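Local structure of beta-glucoside phosphorylase BglX (Unidentified, 5VQE) at residues Val26-Ser29 with Asp30-Leu34; Gly129-Cys132 with Ala133-Ser137; Thr456-Ile460 with Glu461-Arg465. The protein probably cleaves beta-glucosides with phosphate as a glycoside phosphorylase of family GH3, and binds 2-deoxy-2-fluoro-glucose in its sugar pocket. All blocks are in the same frame, centred on the assembly; numbering follows the deposited sequence.

Interaction 1 (Val26-Ser29 with Asp30-Leu34); sequences VSLS and DDEKL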
loop_
_atom_site.group_PDB
_atom_site.type_symbol
_atom_site.label_atom_id
_atom_site.label_comp_id
_atom_site.label_asym_id
_atom_site.label_seq_id
_atom_site.Cartn_x
_atom_site.Cartn_y
_atom_site.Cartn_z
ATOM N N VAL A 26 25.077 22.151 10.346
ATOM C CA VAL A 26 26.405 22.743 10.206
ATOM C C VAL A 26 27.489 21.766 10.636
ATOM O O VAL A 26 28.605 21.788 10.100
ATOM C CB VAL A 26 26.465 24.057 11.010
ATOM C CG1 VAL A 26 27.897 24.564 11.136
ATOM C CG2 VAL A 26 25.575 25.101 10.351
ATOM N N SER A 27 27.191 20.894 11.598
ATOM C CA SER A 27 28.188 19.979 12.136
ATOM C C SER A 27 28.453 18.775 11.239
ATOM O O SER A 27 29.398 18.023 11.503
ATOM C CB SER A 27 27.749 19.491 13.523
ATOM O OG SER A 27 26.783 18.451 13.437
ATOM N N LEU A 28 27.657 18.563 10.196
ATOM C CA LEU A 28 27.777 17.362 9.384
ATOM C C LEU A 28 28.761 17.580 8.243
ATOM O O LEU A 28 28.764 18.634 7.601
ATOM C CB LEU A 28 26.412 16.954 8.824
ATOM C CG LEU A 28 25.351 16.574 9.865
ATOM C CD1 LEU A 28 24.012 16.294 9.190
ATOM C CD2 LEU A 28 25.775 15.375 10.704
ATOM N N SER A 29 29.607 16.581 8.008
ATOM C CA SER A 29 30.402 16.523 6.789
ATOM C C SER A 29 29.503 16.309 5.575
ATOM O O SER A 29 28.350 15.878 5.685
ATOM C CB SER A 29 31.408 15.381 6.854
ATOM O OG SER A 29 30.734 14.127 6.858
ATOM N N ASP A 30 30.058 16.586 4.395
ATOM C CA ASP A 30 29.331 16.291 3.163
ATOM C C ASP A 30 28.946 14.819 3.096
ATOM O O ASP A 30 27.828 14.484 2.696
ATOM C CB ASP A 30 30.168 16.679 1.944
ATOM C CG ASP A 30 30.224 18.172 1.724
ATOM O OD1 ASP A 30 29.629 18.930 2.519
ATOM O OD2 ASP A 30 30.868 18.592 0.742
ATOM N N ASP A 31 29.853 13.924 3.493
ATOM C CA ASP A 31 29.534 12.499 3.468
ATOM C C ASP A 31 28.371 12.172 4.403
ATOM O O ASP A 31 27.530 11.317 4.089
ATOM C CB ASP A 31 30.763 11.681 3.850
ATOM C CG ASP A 31 31.684 11.411 2.677
ATOM O OD1 ASP A 31 31.318 11.735 1.526
ATOM O OD2 ASP A 31 32.780 10.858 2.914
ATOM N N GLU A 32 28.312 12.837 5.561
ATOM C CA GLU A 32 27.215 12.603 6.491
ATOM C C GLU A 32 25.912 13.177 5.960
ATOM O O GLU A 32 24.839 12.593 6.160
ATOM C CB GLU A 32 27.535 13.218 7.852
ATOM C CG GLU A 32 28.536 12.439 8.656
ATOM C CD GLU A 32 28.900 13.146 9.938
ATOM O OE1 GLU A 32 29.313 14.330 9.878
ATOM O OE2 GLU A 32 28.741 12.527 11.003
ATOM N N LYS A 33 25.979 14.335 5.304
ATOM C CA LYS A 33 24.780 14.906 4.704
ATOM C C LYS A 33 24.264 14.013 3.582
ATOM O O LYS A 33 23.064 13.725 3.505
ATOM C CB LYS A 33 25.066 16.320 4.198
ATOM C CG LYS A 33 25.183 17.367 5.298
ATOM C CD LYS A 33 25.623 18.709 4.722
ATOM C CE LYS A 33 26.032 19.697 5.793
ATOM N NZ LYS A 33 26.482 20.989 5.191
ATOM N N LEU A 34 25.165 13.537 2.714
ATOM C CA LEU A 34 24.755 12.613 1.659
ATOM C C LEU A 34 24.099 11.363 2.240
ATOM O O LEU A 34 23.117 10.852 1.689
ATOM C CB LEU A 34 25.959 12.236 0.786
ATOM C CG LEU A 34 26.561 13.375 -0.049
ATOM C CD1 LEU A 34 27.847 12.937 -0.744
ATOM C CD2 LEU A 34 25.555 13.887 -1.074
HETATM O O HOH W 1 29.025 19.999 4.825
#

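Interaction 2 (Gly129-Cys132 with Ala133-Ser137); sequences GEVC and ASEGS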
loop_
_atom_site.group_PDB
_atom_site.type_symbol
_atom_site.label_atom_id
_atom_site.label_comp_id
_atom_site.label_asym_id
_atom_site.label_seq_id
_atom_site.Cartn_x
_atom_site.Cartn_y
_atom_site.Cartn_z
ATOM N N GLY A 129 -6.002 3.607 10.330
ATOM C CA GLY A 129 -4.802 4.367 10.633
ATOM C C GLY A 129 -4.341 4.190 12.068
ATOM O O GLY A 129 -3.142 4.078 12.336
ATOM N N GLU A 130 -5.286 4.165 13.013
ATOM C CA GLU A 130 -4.925 3.926 14.406
ATOM C C GLU A 130 -4.230 2.581 14.579
ATOM O O GLU A 130 -3.222 2.483 15.284
ATOM C CB GLU A 130 -6.163 4.002 15.310
ATOM C CG GLU A 130 -6.633 5.403 15.585
ATOM C CD GLU A 130 -7.293 5.550 16.951
ATOM O OE1 GLU A 130 -6.687 5.139 17.959
ATOM O OE2 GLU A 130 -8.410 6.094 17.017
ATOM N N VAL A 131 -4.753 1.522 13.960
ATOM C CA VAL A 131 -4.114 0.216 14.117
ATOM C C VAL A 131 -2.708 0.252 13.543
ATOM O O VAL A 131 -1.751 -0.234 14.158
ATOM C CB VAL A 131 -4.950 -0.900 13.465
ATOM C CG1 VAL A 131 -4.221 -2.244 13.581
ATOM C CG2 VAL A 131 -6.314 -0.985 14.115
ATOM N N CYS A 132 -2.561 0.820 12.346
ATOM C CA CYS A 132 -1.242 0.881 11.727
ATOM C C CYS A 132 -0.252 1.599 12.633
ATOM O O CYS A 132 0.845 1.097 12.906
ATOM C CB CYS A 132 -1.319 1.592 10.378
ATOM S SG CYS A 132 -2.349 0.799 9.118
ATOM N N ALA A 133 -0.621 2.787 13.097
ATOM C CA ALA A 133 0.297 3.611 13.863
ATOM C C ALA A 133 0.443 3.103 15.291
ATOM O O ALA A 133 1.543 3.146 15.859
ATOM C CB ALA A 133 -0.181 5.060 13.844
ATOM N N SER A 134 -0.649 2.619 15.885
ATOM C CA SER A 134 -0.572 2.077 17.236
ATOM C C SER A 134 0.370 0.884 17.288
ATOM O O SER A 134 1.262 0.817 18.145
ATOM C CB SER A 134 -1.965 1.686 17.729
ATOM O OG SER A 134 -1.884 1.128 19.023
ATOM N N GLU A 135 0.192 -0.073 16.375
ATOM C CA GLU A 135 1.037 -1.265 16.386
ATOM C C GLU A 135 2.441 -0.951 15.885
ATOM O O GLU A 135 3.431 -1.436 16.445
ATOM C CB GLU A 135 0.366 -2.364 15.562
ATOM C CG GLU A 135 -1.015 -2.720 16.126
ATOM C CD GLU A 135 -1.577 -4.019 15.606
ATOM O OE1 GLU A 135 -1.020 -4.567 14.630
ATOM O OE2 GLU A 135 -2.576 -4.502 16.188
ATOM N N GLY A 136 2.554 -0.101 14.865
ATOM C CA GLY A 136 3.871 0.290 14.390
ATOM C C GLY A 136 4.679 1.029 15.441
ATOM O O GLY A 136 5.855 0.734 15.655
ATOM N N SER A 137 4.061 2.004 16.111
ATOM C CA SER A 137 4.819 2.810 17.066
ATOM C C SER A 137 5.271 1.986 18.261
ATOM O O SER A 137 6.290 2.309 18.880
ATOM C CB SER A 137 4.002 4.022 17.533
ATOM O OG SER A 137 2.810 3.658 18.216
#

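Interaction 3 (Thr456-Ile460 with Glu461-Arg465); sequences TGYSI and EDLKR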
loop_
_atom_site.group_PDB
_atom_site.type_symbol
_atom_site.label_atom_id
_atom_site.label_comp_id
_atom_site.label_asym_id
_atom_site.label_seq_id
_atom_site.Cartn_x
_atom_site.Cartn_y
_atom_site.Cartn_z
ATOM N N THR A 456 -15.121 -37.871 -20.530
ATOM C CA THR A 456 -15.499 -39.105 -21.215
ATOM C C THR A 456 -16.101 -40.138 -20.267
ATOM O O THR A 456 -16.887 -40.984 -20.709
ATOM C CB THR A 456 -14.293 -39.706 -21.939
ATOM O OG1 THR A 456 -13.240 -39.954 -21.003
ATOM C CG2 THR A 456 -13.791 -38.758 -23.015
ATOM N N GLY A 457 -15.768 -40.090 -18.978
ATOM C CA GLY A 457 -16.270 -41.062 -18.022
ATOM C C GLY A 457 -17.203 -40.525 -16.959
ATOM O O GLY A 457 -17.563 -41.270 -16.040
ATOM N N TYR A 458 -17.617 -39.267 -17.047
ATOM C CA TYR A 458 -18.447 -38.648 -16.022
ATOM C C TYR A 458 -19.271 -37.579 -16.717
ATOM O O TYR A 458 -18.722 -36.756 -17.456
ATOM C CB TYR A 458 -17.571 -38.057 -14.911
ATOM C CG TYR A 458 -18.283 -37.555 -13.671
ATOM C CD1 TYR A 458 -18.612 -36.210 -13.526
ATOM C CD2 TYR A 458 -18.582 -38.420 -12.618
ATOM C CE1 TYR A 458 -19.245 -35.746 -12.372
ATOM C CE2 TYR A 458 -19.206 -37.962 -11.462
ATOM C CZ TYR A 458 -19.534 -36.629 -11.344
ATOM O OH TYR A 458 -20.163 -36.182 -10.196
ATOM N N SER A 459 -20.576 -37.612 -16.503
ATOM C CA SER A 459 -21.513 -36.777 -17.239
ATOM C C SER A 459 -21.930 -35.570 -16.406
ATOM O O SER A 459 -21.670 -35.489 -15.202
ATOM C CB SER A 459 -22.749 -37.590 -17.633
ATOM O OG SER A 459 -23.539 -37.848 -16.488
ATOM N N ILE A 460 -22.593 -34.623 -17.074
ATOM C CA ILE A 460 -23.166 -33.482 -16.369
ATOM C C ILE A 460 -24.297 -33.946 -15.466
ATOM O O ILE A 460 -24.517 -33.374 -14.395
ATOM C CB ILE A 460 -23.644 -32.402 -17.360
ATOM C CG1 ILE A 460 -22.443 -31.790 -18.101
ATOM C CG2 ILE A 460 -24.447 -31.318 -16.627
ATOM C CD1 ILE A 460 -22.760 -30.542 -18.921
ATOM N N GLU A 461 -25.031 -34.985 -15.869
ATOM C CA GLU A 461 -26.077 -35.505 -14.994
ATOM C C GLU A 461 -25.463 -36.104 -13.737
ATOM O O GLU A 461 -25.983 -35.903 -12.633
ATOM C CB GLU A 461 -26.941 -36.526 -15.742
ATOM C CG GLU A 461 -28.075 -37.144 -14.917
ATOM C CD GLU A 461 -29.139 -36.143 -14.465
ATOM O OE1 GLU A 461 -29.104 -34.973 -14.914
ATOM O OE2 GLU A 461 -30.019 -36.538 -13.655
ATOM N N ASP A 462 -24.346 -36.831 -13.882
ATOM C CA ASP A 462 -23.602 -37.295 -12.714
ATOM C C ASP A 462 -23.220 -36.122 -11.821
ATOM O O ASP A 462 -23.430 -36.150 -10.603
ATOM C CB ASP A 462 -22.332 -38.039 -13.139
ATOM C CG ASP A 462 -22.610 -39.347 -13.861
ATOM O OD1 ASP A 462 -23.645 -39.995 -13.599
ATOM O OD2 ASP A 462 -21.761 -39.734 -14.688
ATOM N N LEU A 463 -22.625 -35.087 -12.416
ATOM C CA LEU A 463 -22.255 -33.900 -11.657
ATOM C C LEU A 463 -23.446 -33.348 -10.881
ATOM O O LEU A 463 -23.329 -33.017 -9.697
ATOM C CB LEU A 463 -21.701 -32.836 -12.602
ATOM C CG LEU A 463 -21.186 -31.554 -11.952
ATOM C CD1 LEU A 463 -19.878 -31.812 -11.199
ATOM C CD2 LEU A 463 -20.991 -30.471 -13.007
ATOM N N LYS A 464 -24.604 -33.222 -11.543
ATOM C CA LYS A 464 -25.780 -32.670 -10.873
ATOM C C LYS A 464 -26.274 -33.589 -9.768
ATOM O O LYS A 464 -26.815 -33.114 -8.761
ATOM C CB LYS A 464 -26.906 -32.427 -11.870
ATOM C CG LYS A 464 -26.634 -31.331 -12.870
ATOM C CD LYS A 464 -27.554 -31.458 -14.083
ATOM C CE LYS A 464 -28.620 -30.386 -14.126
ATOM N NZ LYS A 464 -29.483 -30.529 -15.339
ATOM N N ARG A 465 -26.119 -34.900 -9.954
ATOM C CA ARG A 465 -26.463 -35.849 -8.903
ATOM C C ARG A 465 -25.561 -35.662 -7.696
ATOM O O ARG A 465 -26.001 -35.823 -6.552
ATOM C CB ARG A 465 -26.350 -37.278 -9.449
ATOM C CG ARG A 465 -26.398 -38.390 -8.405
ATOM C CD ARG A 465 -25.813 -39.693 -8.943
ATOM N NE ARG A 465 -24.735 -40.191 -8.086
ATOM C CZ ARG A 465 -23.459 -40.338 -8.447
ATOM N NH1 ARG A 465 -22.589 -40.797 -7.555
ATOM N NH2 ARG A 465 -23.042 -40.047 -9.678
#

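Interaction 1 (Val26-Ser29 with Asp30-Leu34)
A capping box formed by Ser29 and Glu32 opens helix 30-36, into which residues 26-29 lead from helix 15-27. Ser29 is the N-cap: its OG accepts the backbone N-H of Glu32 N at 3.0 Å. In return the Glu32 carboxylate reaches back to Ser29 N, and OE1 accepts that N-H at 2.9 Å, fairly straight (163°), through its lone pair anti to OE2. Ser29 OG lies between its own backbone N and carbonyl carbon (chi1 67°), which turns it toward the first turn of the helix. OE2 meets Lys84 in a salt bridge, so the two carboxylate oxygens have separate tasks. With an alanine here instead of Glu32, Ser29 N would probably lose its acceptor and Lys84 its carboxylate mate, weakening the start of the helix. Leu28 crosses Glu32 at about a right angle, its CD2 beside the carboxylate and 3.8 Å from Glu32 OE1, while Leu28 CB makes an apolar contact with Lys33 CG. Lys33 stretches back along the preceding turn, and its NZ forms a salt bridge with Asp344 that ties the first turn of helix 30-36 to helix 340-356. Beside it one water accepts from Lys33 NZ at 2.8 Å and donates to Leu28 O and, at 2.6 Å, to Asp30 OD1.

Interaction 2 (Gly129-Cys132 with Ala133-Ser137)
Ala133 N donates to Gly129 O at 2.9 Å in a nearly straight bond (167°), followed along the helix by Glu135 N to Val131 O at 3.0 Å and Gly136 N to Cys132 O. Ser134 N also donates to Glu130 O, but the position of that oxygen is less certain. Within 133-137, Ala133 O is used twice: it takes the backbone N-H of Ser137 N at 2.8 Å and the hydroxyl of the same residue, with Ser137 OG 2.7 Å from Ala133 O, the two donors arriving from opposite faces of the carbonyl plane. The charged ends turn to other parts of the chain: Glu130 OE1 takes Lys185 in a salt bridge and the indole N-H of Trp186, while Glu135 OE2 gathers Thr108 OG1, His380 ND1 and Gln376 N, so a buried carboxylate is well supplied with partners. The side chains of Val131 and Glu135 run alongside each other, and Val131 CG1, anti to the backbone N (chi1 177°), meets Glu135 CD at 3.8 Å. Outward, Val131 meets Trp383 and His380 of helix 378-391, and Cys132 meets Tyr179 of helix 169-184. Successive i to i+4 bonds with an i to i+4 side-chain pair are the pattern of a regular alpha-helix, here a buried part of helix 122-138 in the N-terminal domain assigned to the TIM-barrel clan.

Interaction 3 (Thr456-Ile460 with Glu461-Arg465)
Ser459 and Asp462 exchange two hydrogen bonds in a capping box at the start of helix 460-466. Ser459 OG, the N-cap oxygen, accepts from Asp462 N at 2.9 Å in an almost straight bond (168°), and Ser459 N donates in return to Asp462 OD2 at 3.0 Å, coming from above the carboxylate plane. The backbone then settles into helical bonding, with Leu463 N donating to Ser459 O and Lys464 N to Ile460 O. Just before the cap, Tyr458 lays its ring across Asp462. The CB of Asp462 sits over one face of the Tyr458 ring in a CH-pi contact, 3.6 Å from the ring centroid and near the normal, while the ring and carboxylate planes stand 50° apart. With CG of the tyrosine anti to its N (chi1 -171°), the ring extends along the first turn rather than out from the loop, and Tyr458 CE1 comes within 3.8 Å of Leu463 CB. The phenol oxygen is held further along the helix by a hydrogen bond to Asp466. Asp462 OD1 faces Arg465 NH2 in a long salt bridge of 4.0 Å. Ile460 CG2 and Lys464 CD, one turn apart, also touch, at 4.0 Å. Around this layer, Pro452 packs on Tyr458, Pro454 on Leu463, and Phe500 and Asp503 on Ile460, placing the cap among loops at the surface. The chemistry shares out one small side chain: the Asp462 methylene serves the ring, OD2 the backbone N-H of Ser459, and OD1 the distant guanidinium, while the negative carboxylate at the helix N-terminus would probably be favoured by the helix dipole.

Along the chain the three contacts come in series, each complete before the next begins. Residues 30-34 of interaction 1 and the whole of interaction 2 fall in the family 3 N-terminal domain; their centres are about 33 Å apart. Interaction 2 lies inside the fold, with the side chain of Cys132 about 13 Å from the bound fluoro-sugar, whereas interaction 1 is at the surface. Interaction 3 lies far off, between strands 444-447 and 469-475 of the six-stranded mixed sheet; its centre is about 75 Å from that of interaction 1, across the chain's centre, and about 53 Å from that of interaction 2. Two distant helix starts thus share one capping solution.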